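Local coordinates for zinc transport protein ZntB (Vibrio parahaemolyticus RIMD 2210633, PDB 3CK6) that probably takes up zinc as a zinc:proton symporter of the CorA metal ion transporter family, its cytoplasmic domain forming a funnel-shaped homopentamer, at residues L107-I121 / L134-K148. The protein carries 1 engineered substitution. Residues are numbered along the deposited sequence; the frame is centred on the assembly and turned at random.
Sequences LISTRKIPSRAIMEI and LASLLNQIIEGLNGK
A117 meets G144 where helix 116-121 comes within 8.6 Å of helix 134-148, axis to axis, at an angle of 131° between their directions. With no side chain on G144, the methyl of A117 settles onto bare backbone, its CB 3.5 Å from G144 C and close to L145 N as well. The wider principle, that small residues let two helices draw close while larger ones fill the flanks, is plain in the neighbours. CD2 of L145 fits beside the same methyl and also reaches S115 OG, the N-cap oxygen that accepts from I118 N at 3.2 Å in a nearly straight bond.

One turn along, I121 parts its two branches. CG1 stands beside the backbone N (chi1 -64°) and carries CD1 onto the backbone of helix 134-148, 3.7 Å from Q140 C, with I141 CG1 close by. CG2, on the opposite side from that nitrogen, meets L137 CD1 at 3.7 Å. The other methyl of L137, CD2, touches L107 CD1 at 3.9 Å, so a single leucine bridges helix and strand; L107 also leans its CB on L134 CD2. W33 of the adjoining strand 32-37 touches L107, I118 and L137, continuing this apolar layer between the sheet and helix 134-161.

At the partly exposed end of the crossing, K148 bends at chi2 (-56°) and then extends, passing CE 3.7 Å from R116 CG before NZ meets the carboxylate of E120 coming the other way. NZ donates to OE2 on its syn side at 2.9 Å, tilted somewhat from the carboxylate plane, and more weakly to OE1. R116 NH1 shares OE2, so one carboxylate probably offsets two positive charges. Apolar contacts thus join strand 106-111 and helix 116-126 to helix 134-161, while solvent probably screens the ion pairs, which would orient the helices more than bury charge.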
loop_
_atom_site.group_PDB
_atom_site.type_symbol
_atom_site.label_atom_id
_atom_site.label_comp_id
_atom_site.label_asym_id
_atom_site.label_seq_id
_atom_site.Cartn_x
_atom_site.Cartn_y
_atom_site.Cartn_z
ATOM N N LEU E 107 3.626 34.261 13.474
ATOM C CA LEU E 107 3.055 33.580 12.329
ATOM C C LEU E 107 3.146 34.506 11.140
ATOM O O LEU E 107 2.579 35.587 11.174
ATOM C CB LEU E 107 1.586 33.273 12.605
ATOM C CG LEU E 107 0.976 31.879 12.436
ATOM C CD1 LEU E 107 -0.218 31.935 11.452
ATOM C CD2 LEU E 107 1.986 30.768 12.107
ATOM N N ILE E 108 3.870 34.086 10.113
ATOM C CA ILE E 108 4.002 34.834 8.862
ATOM C C ILE E 108 3.352 33.990 7.767
ATOM O O ILE E 108 3.797 32.875 7.491
ATOM C CB ILE E 108 5.481 35.082 8.468
ATOM C CG1 ILE E 108 6.260 35.821 9.568
ATOM C CG2 ILE E 108 5.579 35.841 7.156
ATOM C CD1 ILE E 108 7.783 35.826 9.278
ATOM N N SER E 109 2.291 34.521 7.168
ATOM C CA SER E 109 1.650 33.850 6.053
ATOM C C SER E 109 1.842 34.657 4.782
ATOM O O SER E 109 1.873 35.896 4.818
ATOM C CB SER E 109 0.163 33.590 6.335
ATOM O OG SER E 109 -0.537 34.796 6.532
ATOM N N THR E 110 1.988 33.947 3.658
ATOM C CA THR E 110 2.280 34.576 2.378
ATOM C C THR E 110 1.279 34.072 1.349
ATOM O O THR E 110 0.852 32.905 1.399
ATOM C CB THR E 110 3.731 34.324 1.854
ATOM O OG1 THR E 110 3.892 32.949 1.452
ATOM C CG2 THR E 110 4.805 34.718 2.882
ATOM N N ARG E 111 0.871 34.966 0.458
ATOM C CA ARG E 111 -0.107 34.636 -0.551
ATOM C C ARG E 111 0.322 35.185 -1.912
ATOM O O ARG E 111 1.129 36.113 -2.002
ATOM C CB ARG E 111 -1.485 35.213 -0.156
ATOM C CG ARG E 111 -1.546 36.755 -0.171
ATOM C CD ARG E 111 -2.667 37.210 -1.055
ATOM N NE ARG E 111 -2.703 38.646 -1.331
ATOM C CZ ARG E 111 -3.635 39.469 -0.847
ATOM N NH1 ARG E 111 -4.589 38.998 -0.039
ATOM N NH2 ARG E 111 -3.615 40.761 -1.156
ATOM N N LYS E 112 -0.237 34.609 -2.968
ATOM C CA LYS E 112 -0.072 35.150 -4.314
ATOM C C LYS E 112 -1.366 35.872 -4.683
ATOM O O LYS E 112 -1.353 36.996 -5.148
ATOM C CB LYS E 112 0.224 34.031 -5.311
ATOM C CG LYS E 112 0.234 34.505 -6.805
ATOM C CD LYS E 112 1.042 33.559 -7.670
ATOM C CE LYS E 112 0.167 32.477 -8.300
ATOM N NZ LYS E 112 0.903 31.751 -9.394
ATOM N N ILE E 113 -2.481 35.209 -4.448
ATOM C CA ILE E 113 -3.793 35.743 -4.788
ATOM C C ILE E 113 -4.696 35.482 -3.594
ATOM O O ILE E 113 -4.495 34.497 -2.914
ATOM C CB ILE E 113 -4.351 35.029 -6.029
ATOM C CG1 ILE E 113 -3.974 33.538 -5.974
ATOM C CG2 ILE E 113 -3.766 35.649 -7.257
ATOM C CD1 ILE E 113 -5.077 32.593 -6.342
ATOM N N PRO E 114 -5.658 36.384 -3.324
ATOM C CA PRO E 114 -6.475 36.296 -2.110
ATOM C C PRO E 114 -7.209 34.964 -1.904
ATOM O O PRO E 114 -7.654 34.336 -2.861
ATOM C CB PRO E 114 -7.461 37.450 -2.278
ATOM C CG PRO E 114 -6.713 38.444 -3.123
ATOM C CD PRO E 114 -6.006 37.582 -4.119
ATOM N N SER E 115 -7.263 34.551 -0.638
ATOM C CA SER E 115 -8.028 33.396 -0.169
ATOM C C SER E 115 -9.255 33.929 0.573
ATOM O O SER E 115 -9.123 34.781 1.457
ATOM C CB SER E 115 -7.132 32.559 0.755
ATOM O OG SER E 115 -7.857 31.906 1.811
ATOM N N ARG E 116 -10.437 33.429 0.218
ATOM C CA ARG E 116 -11.669 33.835 0.878
ATOM C C ARG E 116 -11.634 33.430 2.363
ATOM O O ARG E 116 -12.084 34.183 3.204
ATOM C CB ARG E 116 -12.905 33.265 0.169
ATOM C CG ARG E 116 -14.217 33.561 0.887
ATOM C CD ARG E 116 -15.001 34.729 0.282
ATOM N NE ARG E 116 -14.383 36.045 0.491
ATOM C CZ ARG E 116 -14.892 37.017 1.257
ATOM N NH1 ARG E 116 -16.030 36.837 1.923
ATOM N NH2 ARG E 116 -14.255 38.181 1.359
ATOM N N ALA E 117 -11.060 32.267 2.661
ATOM C CA ALA E 117 -10.890 31.792 4.059
ATOM C C ALA E 117 -10.157 32.796 4.966
ATOM O O ALA E 117 -10.579 33.082 6.098
ATOM C CB ALA E 117 -10.146 30.473 4.055
ATOM N N ILE E 118 -9.037 33.317 4.472
ATOM C CA ILE E 118 -8.278 34.315 5.217
ATOM C C ILE E 118 -8.963 35.704 5.268
ATOM O O ILE E 118 -8.924 36.362 6.299
ATOM C CB ILE E 118 -6.802 34.378 4.746
ATOM C CG1 ILE E 118 -6.107 33.044 5.098
ATOM C CG2 ILE E 118 -6.068 35.547 5.450
ATOM C CD1 ILE E 118 -4.745 32.859 4.481
HETATM N N MSE E 119 -9.613 36.123 4.178
HETATM C CA MSE E 119 -10.471 37.317 4.212
HETATM C C MSE E 119 -11.505 37.268 5.326
HETATM O O MSE E 119 -11.720 38.261 6.018
HETATM C CB MSE E 119 -11.224 37.516 2.881
HETATM C CG MSE E 119 -10.327 37.703 1.708
HETATM SE SE MSE E 119 -11.347 38.020 0.115
HETATM C CE MSE E 119 -10.239 37.016 -1.099
ATOM N N GLU E 120 -12.153 36.117 5.485
ATOM C CA GLU E 120 -13.196 35.954 6.514
ATOM C C GLU E 120 -12.605 36.087 7.925
ATOM O O GLU E 120 -13.210 36.713 8.796
ATOM C CB GLU E 120 -14.007 34.668 6.282
ATOM C CG GLU E 120 -14.943 34.872 5.045
ATOM C CD GLU E 120 -15.680 33.632 4.519
ATOM O OE1 GLU E 120 -15.667 32.548 5.147
ATOM O OE2 GLU E 120 -16.296 33.768 3.431
ATOM N N ILE E 121 -11.400 35.567 8.124
ATOM C CA ILE E 121 -10.698 35.735 9.411
ATOM C C ILE E 121 -10.328 37.190 9.658
ATOM O O ILE E 121 -10.613 37.728 10.724
ATOM C CB ILE E 121 -9.469 34.789 9.527
ATOM C CG1 ILE E 121 -9.940 33.319 9.524
ATOM C CG2 ILE E 121 -8.626 35.145 10.764
ATOM C CD1 ILE E 121 -8.896 32.315 9.059
ATOM N N LEU E 134 -2.499 32.804 18.380
ATOM C CA LEU E 134 -1.926 32.286 17.132
ATOM C C LEU E 134 -2.313 30.820 16.928
ATOM O O LEU E 134 -2.504 30.399 15.797
ATOM C CB LEU E 134 -0.393 32.444 17.080
ATOM C CG LEU E 134 0.239 33.837 17.007
ATOM C CD1 LEU E 134 1.756 33.723 16.842
ATOM C CD2 LEU E 134 -0.334 34.676 15.881
ATOM N N ALA E 135 -2.393 30.044 18.013
ATOM C CA ALA E 135 -2.866 28.643 17.925
ATOM C C ALA E 135 -4.266 28.557 17.303
ATOM O O ALA E 135 -4.524 27.750 16.389
ATOM C CB ALA E 135 -2.836 27.960 19.315
ATOM N N SER E 136 -5.159 29.425 17.761
ATOM C CA SER E 136 -6.505 29.472 17.213
ATOM C C SER E 136 -6.525 30.013 15.789
ATOM O O SER E 136 -7.266 29.510 14.952
ATOM C CB SER E 136 -7.433 30.287 18.127
ATOM O OG SER E 136 -8.718 30.433 17.539
ATOM N N LEU E 137 -5.711 31.032 15.512
ATOM C CA LEU E 137 -5.592 31.572 14.165
ATOM C C LEU E 137 -5.247 30.505 13.129
ATOM O O LEU E 137 -5.885 30.417 12.072
ATOM C CB LEU E 137 -4.550 32.703 14.145
ATOM C CG LEU E 137 -4.204 33.256 12.753
ATOM C CD1 LEU E 137 -5.445 33.891 12.108
ATOM C CD2 LEU E 137 -3.083 34.252 12.860
ATOM N N LEU E 138 -4.212 29.719 13.411
ATOM C CA LEU E 138 -3.737 28.730 12.437
ATOM C C LEU E 138 -4.791 27.637 12.229
ATOM O O LEU E 138 -5.016 27.179 11.116
ATOM C CB LEU E 138 -2.420 28.131 12.919
ATOM C CG LEU E 138 -1.813 27.011 12.075
ATOM C CD1 LEU E 138 -1.615 27.481 10.643
ATOM C CD2 LEU E 138 -0.500 26.516 12.681
ATOM N N ASN E 139 -5.440 27.239 13.325
ATOM C CA ASN E 139 -6.579 26.311 13.277
ATOM C C ASN E 139 -7.683 26.830 12.368
ATOM O O ASN E 139 -8.216 26.089 11.536
ATOM C CB ASN E 139 -7.086 26.088 14.716
ATOM C CG ASN E 139 -7.981 24.842 14.866
ATOM O OD1 ASN E 139 -8.215 24.408 15.994
ATOM N ND2 ASN E 139 -8.510 24.290 13.749
ATOM N N GLN E 140 -8.013 28.113 12.494
ATOM C CA GLN E 140 -9.047 28.723 11.643
ATOM C C GLN E 140 -8.635 28.817 10.176
ATOM O O GLN E 140 -9.473 28.665 9.294
ATOM C CB GLN E 140 -9.439 30.100 12.157
ATOM C CG GLN E 140 -10.263 30.069 13.449
ATOM C CD GLN E 140 -10.890 31.413 13.781
ATOM O OE1 GLN E 140 -10.902 32.336 12.955
ATOM N NE2 GLN E 140 -11.402 31.541 15.006
ATOM N N ILE E 141 -7.360 29.066 9.907
ATOM C CA ILE E 141 -6.869 29.054 8.518
ATOM C C ILE E 141 -7.070 27.664 7.888
ATOM O O ILE E 141 -7.644 27.537 6.792
ATOM C CB ILE E 141 -5.379 29.497 8.413
ATOM C CG1 ILE E 141 -5.221 30.965 8.855
ATOM C CG2 ILE E 141 -4.839 29.295 6.953
ATOM C CD1 ILE E 141 -3.753 31.402 9.105
ATOM N N ILE E 142 -6.616 26.628 8.597
ATOM C CA ILE E 142 -6.731 25.244 8.137
ATOM C C ILE E 142 -8.211 24.881 7.911
ATOM O O ILE E 142 -8.592 24.443 6.818
ATOM C CB ILE E 142 -5.991 24.261 9.112
ATOM C CG1 ILE E 142 -4.478 24.484 9.052
ATOM C CG2 ILE E 142 -6.314 22.815 8.791
ATOM C CD1 ILE E 142 -3.724 23.931 10.246
ATOM N N GLU E 143 -9.057 25.095 8.924
ATOM C CA GLU E 143 -10.478 24.788 8.782
ATOM C C GLU E 143 -11.194 25.681 7.755
ATOM O O GLU E 143 -12.128 25.229 7.081
ATOM C CB GLU E 143 -11.212 24.840 10.125
ATOM C CG GLU E 143 -10.842 23.702 11.075
ATOM C CD GLU E 143 -11.607 22.390 10.800
ATOM O OE1 GLU E 143 -11.731 21.977 9.618
ATOM O OE2 GLU E 143 -12.070 21.751 11.788
ATOM N N GLY E 144 -10.780 26.943 7.653
ATOM C CA GLY E 144 -11.381 27.843 6.666
ATOM C C GLY E 144 -11.153 27.320 5.248
ATOM O O GLY E 144 -12.081 27.269 4.447
ATOM N N LEU E 145 -9.904 26.943 4.959
ATOM C CA LEU E 145 -9.514 26.342 3.677
ATOM C C LEU E 145 -10.291 25.046 3.377
ATOM O O LEU E 145 -10.782 24.875 2.256
ATOM C CB LEU E 145 -7.997 26.120 3.618
ATOM C CG LEU E 145 -7.084 27.357 3.556
ATOM C CD1 LEU E 145 -5.623 26.954 3.707
ATOM C CD2 LEU E 145 -7.301 28.149 2.279
ATOM N N ASN E 146 -10.424 24.158 4.378
ATOM C CA ASN E 146 -11.311 22.973 4.285
ATOM C C ASN E 146 -12.745 23.337 3.914
ATOM O O ASN E 146 -13.310 22.765 2.973
ATOM C CB ASN E 146 -11.377 22.210 5.629
ATOM C CG ASN E 146 -10.142 21.378 5.907
ATOM O OD1 ASN E 146 -9.347 21.117 4.996
ATOM N ND2 ASN E 146 -9.981 20.928 7.182
ATOM N N GLY E 147 -13.337 24.249 4.695
ATOM C CA GLY E 147 -14.699 24.736 4.467
ATOM C C GLY E 147 -14.947 25.187 3.028
ATOM O O GLY E 147 -15.959 24.833 2.419
ATOM N N LYS E 148 -14.031 25.973 2.476
ATOM C CA LYS E 148 -14.186 26.412 1.074
ATOM C C LYS E 148 -14.006 25.300 0.036
ATOM O O LYS E 148 -14.650 25.327 -1.017
ATOM C CB LYS E 148 -13.280 27.621 0.769
ATOM C CG LYS E 148 -13.503 28.821 1.710
ATOM C CD LYS E 148 -14.951 29.287 1.703
ATOM C CE LYS E 148 -15.151 30.469 2.631
ATOM N NZ LYS E 148 -16.548 31.017 2.555
#